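Local structure of glutamate--LysW ligase ArgX (Sulfolobus tokodaii, 3VPB) at residues K224-V229 with N249-V254; E220-A225 with I236-H241; L114-Q119 with H164-Y169. The protein probably catalyses the ATP-dependent joining of glutamate, through its amino group, to the gamma-carboxyl group of the C-terminal glutamate of the carrier protein LysW in arginine biosynthesis. All blocks are in the same frame, centred on the assembly; numbering follows the deposited sequence.

In the fold
All three contacts are buried and apolar, each packing a helix of the ATP-grasp region on one face of an antiparallel sheet whose other face reaches the nucleotide. Interactions 1 and 2 lie nearer the core, their centres about 7 and 13 Å from that of the chain; they share helix 216-229 and use neighbouring strands of one sheet, 245-252 and 233-241. Both strands carry metal ligands, so their chemistry turns from aliphatic to ionic across the sheet. Interaction 3, in a different sheet, is centred about 23 Å out, next to a second subunit. There an aromatic and polar element joins the packing, and the strand meets the adenine rather than the phosphates.

Interaction 1. Residues K224-V229 with N249-V254; sequences KAVSIV and NELNDV. With ZN (zinc ion), chain O; MG (magnesium ion), chain N; ADP (adenosine-5'-diphosphate), chain L.
In the ATP-grasp core, helix 216-229 packs against strand 245-252, outermost in its sheet within this chain, and Leu-251 is the residue through which 249-254 meets the helix. Its CD2 methyl lies 3.7 Å from CG2 of Val-229 and 4.1 Å from CG2 of Val-226, touching two valines three residues, about one helical turn, apart. Both valines slant across the leucine. CG1 of Val-229 is anti to the carbonyl carbon (chi1 -56°), which puts CG2 between the backbone N and the carbonyl carbon, against Leu-251. Ala-225 adds a small surface beside them. No hydrogen bond links the segments, whose short axes come no closer than 10.3 Å. Thr-90 and Leu-94 of helix 87-96 also touch Leu-251.

Flanking Leu-251 along the strand, Glu-250 and Asn-252 turn to the other face, where the metals lie. Glu-250 OE1 bridges the zinc and magnesium ions at 2.1 Å each, while its OE2 completes a chelate on zinc at 2.4 Å. Asn-252 contributes OD1 to zinc, also at 2.4 Å, and its ND2 makes a weak bond back to Glu-250 OE1 besides a hydrogen bond to Ser-235. Beta-phosphate oxygen O1B of ADP binds zinc 2.0 Å away, and O2A and O2B bind magnesium, so the carboxylate and the diphosphate are tied together through both ions. Asn-249 ND2 makes a weak bond to O1A of ADP, and its OD1 is hydrogen-bonded to Lys-127. Asn-249 and Glu-250 together face Asp-237 in a classic beta bulge. Glu-250 on both ions and Asn-252 on zinc, which here takes the place of the second magnesium ion, form with Asp-237 of the next strand part of the metal-nucleotide site of the ATP-grasp fold.

Interaction 2. Residues E220-A225 with I236-H241; sequences ETVVKA and IDILEH. With MG (magnesium ion), chain N; ADP (adenosine-5'-diphosphate), chain L.
Val-222 meets Ile-236 and Ile-238 where helix 216-229 packs on strand 233-241 of the antiparallel sheet of the ATP-grasp fold. These three residues carry most of the buried surface, and the valine divides its two methyls between the isoleucines. CG1, anti to the backbone N (chi1 175°), approaches the CD1 end of Ile-236 at 3.6 Å; CG2 comes within 3.5 Å of Ile-238 CD1. The isoleucines bend differently at their outer ends: Ile-238 is extended, whereas Ile-236 is folded, with chi2 81°. Being two places apart on the strand, they present both CD1 methyls on the same face.

The axes of the two short segments make an angle of 136°, and Thr-221 adds a looser touch through CG2 on the CD1 of Ile-238, its hydroxyl being engaged with the carbonyl of Lys-217 in the helix itself. Val-226, Leu-218 and Cys-179 extend the apolar layer around the three residues, and no hydrogen bond crosses it.

Asp-237 and Leu-239, interleaved with the isoleucines, face the nucleotide instead. Leu-239 lays CD1 against the adenine, 3.7 Å from C6 of ADP. OD1 of Asp-237 forms a salt bridge with Arg-178, and OD2 a hydrogen bond with Arg-192. The same OD2 of Asp-237 binds the magnesium ion at 2.1 Å and lies 2.9 Å from O2A of ADP, an alpha-phosphate oxygen on the same ion.

Interaction 3. Residues L114-Q119 with H164-Y169; sequences LKAYEQ and HIVQEY. With ADP (adenosine-5'-diphosphate), chain L.
Tyr-117 holds CG anti to its carbonyl carbon (chi1 -60°), which carries the ring from helix 110-120 to the strand, though its CB sets off alongside; Val-166, with CG1 anti to its backbone N (chi1 177°), sends both methyls to the helix. CG2 of Val-166 lies 3.9 Å from the CB of Ala-116 and 4.0 Å from CE2 of Tyr-117, while CG1 lies 4.1 Å from the tyrosine CD2. The valine is thus gripped between a small residue and a ring whose long direction runs about perpendicular to it. The alanine admits a close approach, its CA being 6.9 Å from that of Val-166, and the axes of 114-119 and 164-168 run almost parallel, 7° apart.

At the tyrosine's far end, OH stands 4.0 Å from ND1 of His-164, and the two side chains cross near a right angle. The two groups are joined through a third: Asp-126 OD2 is hydrogen-bonded both to the tyrosine hydroxyl and to the histidine ND1, so one carboxylate oxygen links helix and strand and restrains both groups.

Gln-167, on the opposite face of the strand, reads the adenine. Its OE1 accepts from N6 of ADP over 2.8 Å, and the carbonyl O of Glu-168 accepts from the same amino group at 2.9 Å, so both N-H groups of N6 are used; Tyr-169 CD1 lies by the adenine C2.

Strand 164-168 lies between strands 104-107 and 124-127 in its sheet, with helix 110-120 on one face and Ile-165 meeting helix 87-96 on the other. Ile-150 of helix 143-153 touches Tyr-117, and Pro-37 of the second subunit also packs on Ala-116.

Interaction 1. Residues K224-V229 with N249-V254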
loop_
_atom_site.group_PDB
_atom_site.type_symbol
_atom_site.label_atom_id
_atom_site.label_comp_id
_atom_site.label_asym_id
_atom_site.label_seq_id
_atom_site.Cartn_x
_atom_site.Cartn_y
_atom_site.Cartn_z
ATOM N N LYS B 224 14.280 -17.964 -30.856
ATOM C CA LYS B 224 14.816 -18.787 -29.783
ATOM C C LYS B 224 14.216 -18.381 -28.420
ATOM O O LYS B 224 13.788 -19.236 -27.629
ATOM C CB LYS B 224 16.336 -18.707 -29.772
ATOM C CG LYS B 224 17.013 -19.539 -28.673
ATOM C CD LYS B 224 16.864 -21.023 -28.938
ATOM C CE LYS B 224 17.016 -21.855 -27.658
ATOM N NZ LYS B 224 16.536 -23.268 -27.887
ATOM N N ALA B 225 14.153 -17.075 -28.172
ATOM C CA ALA B 225 13.619 -16.538 -26.902
ATOM C C ALA B 225 12.166 -16.969 -26.650
ATOM O O ALA B 225 11.809 -17.481 -25.571
ATOM C CB ALA B 225 13.756 -15.017 -26.886
ATOM N N VAL B 226 11.339 -16.804 -27.675
ATOM C CA VAL B 226 9.938 -17.223 -27.615
ATOM C C VAL B 226 9.754 -18.736 -27.469
ATOM O O VAL B 226 8.792 -19.188 -26.833
ATOM C CB VAL B 226 9.161 -16.720 -28.845
ATOM C CG1 VAL B 226 7.711 -17.136 -28.752
ATOM C CG2 VAL B 226 9.265 -15.196 -28.935
ATOM N N SER B 227 10.638 -19.511 -28.091
ATOM C CA SER B 227 10.556 -20.955 -27.997
ATOM C C SER B 227 10.922 -21.426 -26.604
ATOM O O SER B 227 10.366 -22.410 -26.122
ATOM C CB SER B 227 11.461 -21.620 -29.024
ATOM O OG SER B 227 11.025 -21.310 -30.335
ATOM N N ILE B 228 11.857 -20.733 -25.960
ATOM C CA ILE B 228 12.241 -21.080 -24.591
ATOM C C ILE B 228 11.053 -20.919 -23.636
ATOM O O ILE B 228 10.828 -21.764 -22.768
ATOM C CB ILE B 228 13.454 -20.235 -24.118
ATOM C CG1 ILE B 228 14.728 -20.740 -24.800
ATOM C CG2 ILE B 228 13.645 -20.311 -22.593
ATOM C CD1 ILE B 228 15.819 -19.672 -24.829
ATOM N N VAL B 229 10.293 -19.838 -23.805
ATOM C CA VAL B 229 9.210 -19.527 -22.867
ATOM C C VAL B 229 7.860 -20.098 -23.305
ATOM O O VAL B 229 6.911 -20.094 -22.533
ATOM C CB VAL B 229 9.075 -17.997 -22.592
ATOM C CG1 VAL B 229 10.385 -17.408 -22.081
ATOM C CG2 VAL B 229 8.599 -17.278 -23.830
ATOM N N ASN B 249 15.635 -8.014 -23.467
ATOM C CA ASN B 249 15.307 -7.316 -22.248
ATOM C C ASN B 249 14.070 -7.865 -21.533
ATOM O O ASN B 249 14.048 -7.941 -20.303
ATOM C CB ASN B 249 15.118 -5.842 -22.581
ATOM C CG ASN B 249 14.977 -4.975 -21.361
ATOM O OD1 ASN B 249 15.566 -5.238 -20.315
ATOM N ND2 ASN B 249 14.199 -3.909 -21.499
ATOM N N GLU B 250 13.015 -8.183 -22.277
ATOM C CA GLU B 250 11.824 -8.790 -21.659
ATOM C C GLU B 250 10.912 -9.390 -22.709
ATOM O O GLU B 250 11.100 -9.161 -23.902
ATOM C CB GLU B 250 11.035 -7.789 -20.825
ATOM C CG GLU B 250 10.390 -6.667 -21.644
ATOM C CD GLU B 250 9.174 -6.085 -20.951
ATOM O OE1 GLU B 250 8.687 -5.009 -21.401
ATOM O OE2 GLU B 250 8.681 -6.729 -19.984
ATOM N N LEU B 251 9.926 -10.145 -22.244
ATOM C CA LEU B 251 8.825 -10.599 -23.080
ATOM C C LEU B 251 7.537 -10.191 -22.425
ATOM O O LEU B 251 7.516 -9.975 -21.224
ATOM C CB LEU B 251 8.858 -12.127 -23.265
ATOM C CG LEU B 251 9.926 -12.624 -24.256
ATOM C CD1 LEU B 251 11.242 -12.912 -23.544
ATOM C CD2 LEU B 251 9.458 -13.832 -25.030
ATOM N N ASN B 252 6.465 -10.051 -23.193
ATOM C CA ASN B 252 5.193 -9.641 -22.608
ATOM C C ASN B 252 4.071 -10.559 -23.040
ATOM O O ASN B 252 3.971 -10.902 -24.226
ATOM C CB ASN B 252 4.879 -8.195 -22.978
ATOM C CG ASN B 252 5.990 -7.218 -22.538
ATOM O OD1 ASN B 252 6.016 -6.775 -21.393
ATOM N ND2 ASN B 252 6.896 -6.883 -23.459
ATOM N N ASP B 253 3.203 -10.904 -22.087
ATOM C CA ASP B 253 2.176 -11.925 -22.298
ATOM C C ASP B 253 0.799 -11.446 -22.764
ATOM O O ASP B 253 -0.005 -12.261 -23.233
ATOM C CB ASP B 253 2.046 -12.819 -21.061
ATOM C CG ASP B 253 1.790 -12.029 -19.788
ATOM O OD1 ASP B 253 0.726 -11.387 -19.697
ATOM O OD2 ASP B 253 2.640 -12.083 -18.859
ATOM N N VAL B 254 0.516 -10.152 -22.632
ATOM C CA VAL B 254 -0.717 -9.552 -23.175
ATOM C C VAL B 254 -0.320 -8.366 -24.049
ATOM O O VAL B 254 -0.454 -7.190 -23.652
ATOM C CB VAL B 254 -1.733 -9.117 -22.086
ATOM C CG1 VAL B 254 -3.061 -8.660 -22.744
ATOM C CG2 VAL B 254 -2.051 -10.274 -21.104
HETATM ZN ZN ZN O . 6.981 -5.043 -20.126
HETATM MG MG MG N . 9.193 -3.112 -22.107
HETATM P PB ADP L . 8.530 -2.543 -19.072
HETATM O O1B ADP L . 7.969 -3.902 -18.880
HETATM O O2B ADP L . 8.439 -1.977 -20.479
HETATM O O3B ADP L . 8.139 -1.526 -18.038
HETATM P PA ADP L . 11.354 -2.689 -19.742
HETATM O O1A ADP L . 12.422 -3.507 -19.021
HETATM O O2A ADP L . 10.917 -2.980 -21.160
HETATM O O3A ADP L . 10.099 -2.713 -18.737
HETATM O "O5'" ADP L . 11.858 -1.166 -19.661
HETATM C "C5'" ADP L . 11.161 -0.069 -20.252
HETATM C "C4'" ADP L . 12.130 0.784 -21.050
HETATM O "O4'" ADP L . 13.227 1.149 -20.206
HETATM C "C3'" ADP L . 12.744 -0.021 -22.199
HETATM O "O3'" ADP L . 11.958 0.104 -23.391
HETATM C "C2'" ADP L . 14.100 0.621 -22.367
HETATM O "O2'" ADP L . 13.993 1.821 -23.145
HETATM C "C1'" ADP L . 14.441 1.024 -20.957
HETATM N N9 ADP L . 15.281 -0.002 -20.311
HETATM C C8 ADP L . 14.891 -0.977 -19.450
HETATM N N7 ADP L . 15.970 -1.664 -19.051
HETATM C C5 ADP L . 17.051 -1.126 -19.649
HETATM C C6 ADP L . 18.494 -1.395 -19.682
HETATM N N6 ADP L . 19.006 -2.388 -18.930
HETATM N N1 ADP L . 19.293 -0.563 -20.414
HETATM C C2 ADP L . 18.803 0.444 -21.148
HETATM N N3 ADP L . 17.474 0.714 -21.184
HETATM C C4 ADP L . 16.592 -0.037 -20.471
HETATM O O HOH W 1 9.573 -1.299 -23.156
HETATM O O HOH W 2 5.695 -5.840 -18.670
#

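Interaction 2. Residues E220-A225 with I236-H241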
loop_
_atom_site.group_PDB
_atom_site.type_symbol
_atom_site.label_atom_id
_atom_site.label_comp_id
_atom_site.label_asym_id
_atom_site.label_seq_id
_atom_site.Cartn_x
_atom_site.Cartn_y
_atom_site.Cartn_z
ATOM N N GLU B 220 16.569 -14.804 -35.379
ATOM C CA GLU B 220 17.028 -15.997 -34.661
ATOM C C GLU B 220 16.944 -15.780 -33.157
ATOM O O GLU B 220 16.564 -16.680 -32.413
ATOM C CB GLU B 220 18.484 -16.307 -35.046
ATOM C CG GLU B 220 18.630 -16.817 -36.452
ATOM C CD GLU B 220 20.059 -16.694 -37.026
ATOM O OE1 GLU B 220 20.966 -16.084 -36.388
ATOM O OE2 GLU B 220 20.266 -17.218 -38.143
ATOM N N THR B 221 17.307 -14.572 -32.731
ATOM C CA THR B 221 17.243 -14.207 -31.314
ATOM C C THR B 221 15.807 -14.275 -30.816
ATOM O O THR B 221 15.544 -14.938 -29.811
ATOM C CB THR B 221 17.823 -12.807 -31.062
ATOM O OG1 THR B 221 19.181 -12.784 -31.520
ATOM C CG2 THR B 221 17.790 -12.484 -29.582
ATOM N N VAL B 222 14.898 -13.580 -31.512
ATOM C CA VAL B 222 13.480 -13.558 -31.135
ATOM C C VAL B 222 12.904 -14.977 -31.117
ATOM O O VAL B 222 12.260 -15.379 -30.145
ATOM C CB VAL B 222 12.628 -12.659 -32.071
ATOM C CG1 VAL B 222 11.144 -12.740 -31.742
ATOM C CG2 VAL B 222 13.093 -11.213 -32.008
ATOM N N VAL B 223 13.129 -15.735 -32.190
ATOM C CA VAL B 223 12.519 -17.056 -32.278
ATOM C C VAL B 223 12.982 -17.968 -31.138
ATOM O O VAL B 223 12.170 -18.651 -30.517
ATOM C CB VAL B 223 12.670 -17.696 -33.689
ATOM C CG1 VAL B 223 12.185 -19.148 -33.689
ATOM C CG2 VAL B 223 11.847 -16.876 -34.718
ATOM N N LYS B 224 14.280 -17.964 -30.856
ATOM C CA LYS B 224 14.816 -18.787 -29.783
ATOM C C LYS B 224 14.216 -18.381 -28.420
ATOM O O LYS B 224 13.788 -19.236 -27.629
ATOM C CB LYS B 224 16.336 -18.707 -29.772
ATOM C CG LYS B 224 17.013 -19.539 -28.673
ATOM C CD LYS B 224 16.864 -21.023 -28.938
ATOM C CE LYS B 224 17.016 -21.855 -27.658
ATOM N NZ LYS B 224 16.536 -23.268 -27.887
ATOM N N ALA B 225 14.153 -17.075 -28.172
ATOM C CA ALA B 225 13.619 -16.538 -26.902
ATOM C C ALA B 225 12.166 -16.969 -26.650
ATOM O O ALA B 225 11.809 -17.481 -25.571
ATOM C CB ALA B 225 13.756 -15.017 -26.886
ATOM N N ILE B 236 8.269 -9.091 -27.600
ATOM C CA ILE B 236 9.631 -9.205 -27.119
ATOM C C ILE B 236 10.280 -7.832 -27.259
ATOM O O ILE B 236 10.118 -7.155 -28.301
ATOM C CB ILE B 236 10.461 -10.219 -27.950
ATOM C CG1 ILE B 236 9.711 -11.536 -28.188
ATOM C CG2 ILE B 236 11.790 -10.536 -27.244
ATOM C CD1 ILE B 236 8.651 -11.549 -29.365
ATOM N N ASP B 237 10.992 -7.424 -26.203
ATOM C CA ASP B 237 11.752 -6.186 -26.197
ATOM C C ASP B 237 13.227 -6.551 -26.336
ATOM O O ASP B 237 13.757 -7.382 -25.576
ATOM C CB ASP B 237 11.597 -5.403 -24.869
ATOM C CG ASP B 237 10.200 -4.846 -24.627
ATOM O OD1 ASP B 237 9.208 -5.318 -25.204
ATOM O OD2 ASP B 237 10.091 -3.884 -23.806
ATOM N N ILE B 238 13.897 -5.906 -27.292
ATOM C CA ILE B 238 15.334 -6.118 -27.489
ATOM C C ILE B 238 16.123 -4.799 -27.448
ATOM O O ILE B 238 15.667 -3.768 -27.942
ATOM C CB ILE B 238 15.581 -6.897 -28.809
ATOM C CG1 ILE B 238 15.169 -8.357 -28.593
ATOM C CG2 ILE B 238 17.064 -6.784 -29.269
ATOM C CD1 ILE B 238 14.998 -9.151 -29.871
ATOM N N LEU B 239 17.280 -4.844 -26.779
ATOM C CA LEU B 239 18.197 -3.723 -26.690
ATOM C C LEU B 239 19.423 -4.020 -27.537
ATOM O O LEU B 239 19.784 -5.193 -27.755
ATOM C CB LEU B 239 18.639 -3.480 -25.243
ATOM C CG LEU B 239 17.509 -3.106 -24.278
ATOM C CD1 LEU B 239 17.952 -3.340 -22.835
ATOM C CD2 LEU B 239 17.109 -1.665 -24.554
ATOM N N GLU B 240 20.075 -2.960 -28.008
ATOM C CA GLU B 240 21.244 -3.129 -28.899
ATOM C C GLU B 240 22.488 -2.658 -28.165
ATOM O O GLU B 240 22.583 -1.465 -27.794
ATOM C CB GLU B 240 21.051 -2.333 -30.187
ATOM C CG GLU B 240 19.836 -2.802 -30.992
ATOM C CD GLU B 240 19.337 -1.751 -31.963
ATOM O OE1 GLU B 240 18.672 -0.780 -31.531
ATOM O OE2 GLU B 240 19.590 -1.903 -33.174
ATOM N N HIS B 241 23.379 -3.606 -27.886
ATOM C CA HIS B 241 24.602 -3.345 -27.129
ATOM C C HIS B 241 25.727 -3.059 -28.115
ATOM O O HIS B 241 25.889 -3.807 -29.086
ATOM C CB HIS B 241 24.969 -4.561 -26.262
ATOM C CG HIS B 241 26.032 -4.277 -25.248
ATOM N ND1 HIS B 241 27.375 -4.230 -25.565
ATOM C CD2 HIS B 241 25.950 -4.009 -23.923
ATOM C CE1 HIS B 241 28.074 -3.970 -24.478
ATOM N NE2 HIS B 241 27.232 -3.817 -23.470
HETATM MG MG MG N . 9.193 -3.112 -22.107
HETATM P PB ADP L . 8.530 -2.543 -19.072
HETATM O O1B ADP L . 7.969 -3.902 -18.880
HETATM O O2B ADP L . 8.439 -1.977 -20.479
HETATM O O3B ADP L . 8.139 -1.526 -18.038
HETATM P PA ADP L . 11.354 -2.689 -19.742
HETATM O O1A ADP L . 12.422 -3.507 -19.021
HETATM O O2A ADP L . 10.917 -2.980 -21.160
HETATM O O3A ADP L . 10.099 -2.713 -18.737
HETATM O "O5'" ADP L . 11.858 -1.166 -19.661
HETATM C "C5'" ADP L . 11.161 -0.069 -20.252
HETATM C "C4'" ADP L . 12.130 0.784 -21.050
HETATM O "O4'" ADP L . 13.227 1.149 -20.206
HETATM C "C3'" ADP L . 12.744 -0.021 -22.199
HETATM O "O3'" ADP L . 11.958 0.104 -23.391
HETATM C "C2'" ADP L . 14.100 0.621 -22.367
HETATM O "O2'" ADP L . 13.993 1.821 -23.145
HETATM C "C1'" ADP L . 14.441 1.024 -20.957
HETATM N N9 ADP L . 15.281 -0.002 -20.311
HETATM C C8 ADP L . 14.891 -0.977 -19.450
HETATM N N7 ADP L . 15.970 -1.664 -19.051
HETATM C C5 ADP L . 17.051 -1.126 -19.649
HETATM C C6 ADP L . 18.494 -1.395 -19.682
HETATM N N6 ADP L . 19.006 -2.388 -18.930
HETATM N N1 ADP L . 19.293 -0.563 -20.414
HETATM C C2 ADP L . 18.803 0.444 -21.148
HETATM N N3 ADP L . 17.474 0.714 -21.184
HETATM C C4 ADP L . 16.592 -0.037 -20.471
HETATM O O HOH W 1 9.573 -1.299 -23.156
#

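Interaction 3. Residues L114-Q119 with H164-Y169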
loop_
_atom_site.group_PDB
_atom_site.type_symbol
_atom_site.label_atom_id
_atom_site.label_comp_id
_atom_site.label_asym_id
_atom_site.label_seq_id
_atom_site.Cartn_x
_atom_site.Cartn_y
_atom_site.Cartn_z
ATOM N N LEU B 114 21.877 -1.883 -2.171
ATOM C CA LEU B 114 23.034 -0.999 -2.034
ATOM C C LEU B 114 24.326 -1.740 -2.346
ATOM O O LEU B 114 25.176 -1.200 -3.077
ATOM C CB LEU B 114 23.067 -0.280 -0.681
ATOM C CG LEU B 114 24.197 0.760 -0.525
ATOM C CD1 LEU B 114 24.028 1.974 -1.485
ATOM C CD2 LEU B 114 24.270 1.227 0.927
ATOM N N LYS B 115 24.474 -2.956 -1.809
ATOM C CA LYS B 115 25.585 -3.858 -2.207
ATOM C C LYS B 115 25.702 -4.113 -3.716
ATOM O O LYS B 115 26.816 -4.101 -4.280
ATOM C CB LYS B 115 25.505 -5.182 -1.458
ATOM C CG LYS B 115 25.868 -5.039 0.001
ATOM C CD LYS B 115 25.647 -6.344 0.777
ATOM C CE LYS B 115 25.827 -6.063 2.268
ATOM N NZ LYS B 115 25.532 -7.287 3.063
ATOM N N ALA B 116 24.563 -4.347 -4.362
ATOM C CA ALA B 116 24.521 -4.511 -5.818
ATOM C C ALA B 116 25.045 -3.288 -6.567
ATOM O O ALA B 116 25.837 -3.434 -7.499
ATOM C CB ALA B 116 23.103 -4.878 -6.305
ATOM N N TYR B 117 24.598 -2.092 -6.177
ATOM C CA TYR B 117 25.099 -0.845 -6.780
ATOM C C TYR B 117 26.599 -0.749 -6.601
ATOM O O TYR B 117 27.335 -0.419 -7.551
ATOM C CB TYR B 117 24.456 0.411 -6.131
ATOM C CG TYR B 117 22.938 0.533 -6.219
ATOM C CD1 TYR B 117 22.258 1.469 -5.409
ATOM C CD2 TYR B 117 22.178 -0.258 -7.087
ATOM C CE1 TYR B 117 20.872 1.599 -5.472
ATOM C CE2 TYR B 117 20.783 -0.152 -7.140
ATOM C CZ TYR B 117 20.139 0.797 -6.332
ATOM O OH TYR B 117 18.773 0.950 -6.353
ATOM N N GLU B 118 27.044 -1.024 -5.376
ATOM C CA GLU B 118 28.471 -1.011 -5.027
ATOM C C GLU B 118 29.304 -2.030 -5.820
ATOM O O GLU B 118 30.462 -1.746 -6.157
ATOM C CB GLU B 118 28.664 -1.193 -3.516
ATOM C CG GLU B 118 28.201 0.024 -2.716
ATOM C CD GLU B 118 28.111 -0.218 -1.219
ATOM O OE1 GLU B 118 28.134 -1.403 -0.782
ATOM O OE2 GLU B 118 28.026 0.800 -0.473
ATOM N N GLN B 119 28.725 -3.188 -6.129
ATOM C CA GLN B 119 29.435 -4.244 -6.875
ATOM C C GLN B 119 29.580 -3.910 -8.344
ATOM O O GLN B 119 30.598 -4.237 -8.952
ATOM C CB GLN B 119 28.727 -5.602 -6.744
ATOM C CG GLN B 119 28.997 -6.293 -5.413
ATOM C CD GLN B 119 28.207 -7.580 -5.215
ATOM O OE1 GLN B 119 28.004 -8.023 -4.079
ATOM N NE2 GLN B 119 27.772 -8.190 -6.309
ATOM N N HIS B 164 14.806 -5.988 -6.556
ATOM C CA HIS B 164 15.490 -5.107 -7.492
ATOM C C HIS B 164 16.226 -5.921 -8.536
ATOM O O HIS B 164 17.075 -6.741 -8.171
ATOM C CB HIS B 164 16.556 -4.285 -6.788
ATOM C CG HIS B 164 16.034 -3.378 -5.706
ATOM N ND1 HIS B 164 16.084 -2.007 -5.808
ATOM C CD2 HIS B 164 15.546 -3.648 -4.475
ATOM C CE1 HIS B 164 15.613 -1.465 -4.698
ATOM N NE2 HIS B 164 15.263 -2.440 -3.877
ATOM N N ILE B 165 15.970 -5.614 -9.807
ATOM C CA ILE B 165 16.807 -6.116 -10.904
ATOM C C ILE B 165 17.781 -4.992 -11.247
ATOM O O ILE B 165 17.380 -3.973 -11.789
ATOM C CB ILE B 165 16.000 -6.488 -12.148
ATOM C CG1 ILE B 165 14.862 -7.461 -11.777
ATOM C CG2 ILE B 165 16.933 -7.109 -13.211
ATOM C CD1 ILE B 165 13.892 -7.761 -12.965
ATOM N N VAL B 166 19.045 -5.189 -10.906
ATOM C CA VAL B 166 20.063 -4.164 -11.068
ATOM C C VAL B 166 20.906 -4.566 -12.263
ATOM O O VAL B 166 21.582 -5.584 -12.210
ATOM C CB VAL B 166 20.950 -4.111 -9.818
ATOM C CG1 VAL B 166 22.088 -3.092 -9.992
ATOM C CG2 VAL B 166 20.090 -3.817 -8.547
ATOM N N GLN B 167 20.903 -3.763 -13.326
ATOM C CA GLN B 167 21.561 -4.237 -14.543
ATOM C C GLN B 167 22.301 -3.167 -15.309
ATOM O O GLN B 167 22.144 -1.964 -15.070
ATOM C CB GLN B 167 20.576 -4.985 -15.463
ATOM C CG GLN B 167 19.201 -4.404 -15.542
ATOM C CD GLN B 167 18.289 -5.007 -16.621
ATOM O OE1 GLN B 167 17.696 -4.252 -17.360
ATOM N NE2 GLN B 167 18.153 -6.358 -16.688
ATOM N N GLU B 168 23.126 -3.623 -16.225
ATOM C CA GLU B 168 23.882 -2.704 -17.074
ATOM C C GLU B 168 22.923 -1.862 -17.900
ATOM O O GLU B 168 21.854 -2.324 -18.302
ATOM C CB GLU B 168 24.844 -3.470 -17.990
ATOM C CG GLU B 168 24.169 -4.438 -18.908
ATOM C CD GLU B 168 25.137 -5.077 -19.901
ATOM O OE1 GLU B 168 26.052 -4.363 -20.405
ATOM O OE2 GLU B 168 24.971 -6.288 -20.189
ATOM N N TYR B 169 23.321 -0.620 -18.144
ATOM C CA TYR B 169 22.539 0.280 -18.964
ATOM C C TYR B 169 22.975 0.111 -20.418
ATOM O O TYR B 169 24.153 0.269 -20.728
ATOM C CB TYR B 169 22.770 1.709 -18.469
ATOM C CG TYR B 169 22.025 2.747 -19.259
ATOM C CD1 TYR B 169 20.639 2.684 -19.409
ATOM C CD2 TYR B 169 22.710 3.796 -19.857
ATOM C CE1 TYR B 169 19.951 3.649 -20.147
ATOM C CE2 TYR B 169 22.034 4.779 -20.584
ATOM C CZ TYR B 169 20.669 4.696 -20.718
ATOM O OH TYR B 169 20.023 5.662 -21.448
HETATM P PB ADP L . 8.530 -2.543 -19.072
HETATM O O1B ADP L . 7.969 -3.902 -18.880
HETATM O O2B ADP L . 8.439 -1.977 -20.479
HETATM O O3B ADP L . 8.139 -1.526 -18.038
HETATM P PA ADP L . 11.354 -2.689 -19.742
HETATM O O1A ADP L . 12.422 -3.507 -19.021
HETATM O O2A ADP L . 10.917 -2.980 -21.160
HETATM O O3A ADP L . 10.099 -2.713 -18.737
HETATM O "O5'" ADP L . 11.858 -1.166 -19.661
HETATM C "C5'" ADP L . 11.161 -0.069 -20.252
HETATM C "C4'" ADP L . 12.130 0.784 -21.050
HETATM O "O4'" ADP L . 13.227 1.149 -20.206
HETATM C "C3'" ADP L . 12.744 -0.021 -22.199
HETATM O "O3'" ADP L . 11.958 0.104 -23.391
HETATM C "C2'" ADP L . 14.100 0.621 -22.367
HETATM O "O2'" ADP L . 13.993 1.821 -23.145
HETATM C "C1'" ADP L . 14.441 1.024 -20.957
HETATM N N9 ADP L . 15.281 -0.002 -20.311
HETATM C C8 ADP L . 14.891 -0.977 -19.450
HETATM N N7 ADP L . 15.970 -1.664 -19.051
HETATM C C5 ADP L . 17.051 -1.126 -19.649
HETATM C C6 ADP L . 18.494 -1.395 -19.682
HETATM N N6 ADP L . 19.006 -2.388 -18.930
HETATM N N1 ADP L . 19.293 -0.563 -20.414
HETATM C C2 ADP L . 18.803 0.444 -21.148
HETATM N N3 ADP L . 17.474 0.714 -21.184
HETATM C C4 ADP L . 16.592 -0.037 -20.471
#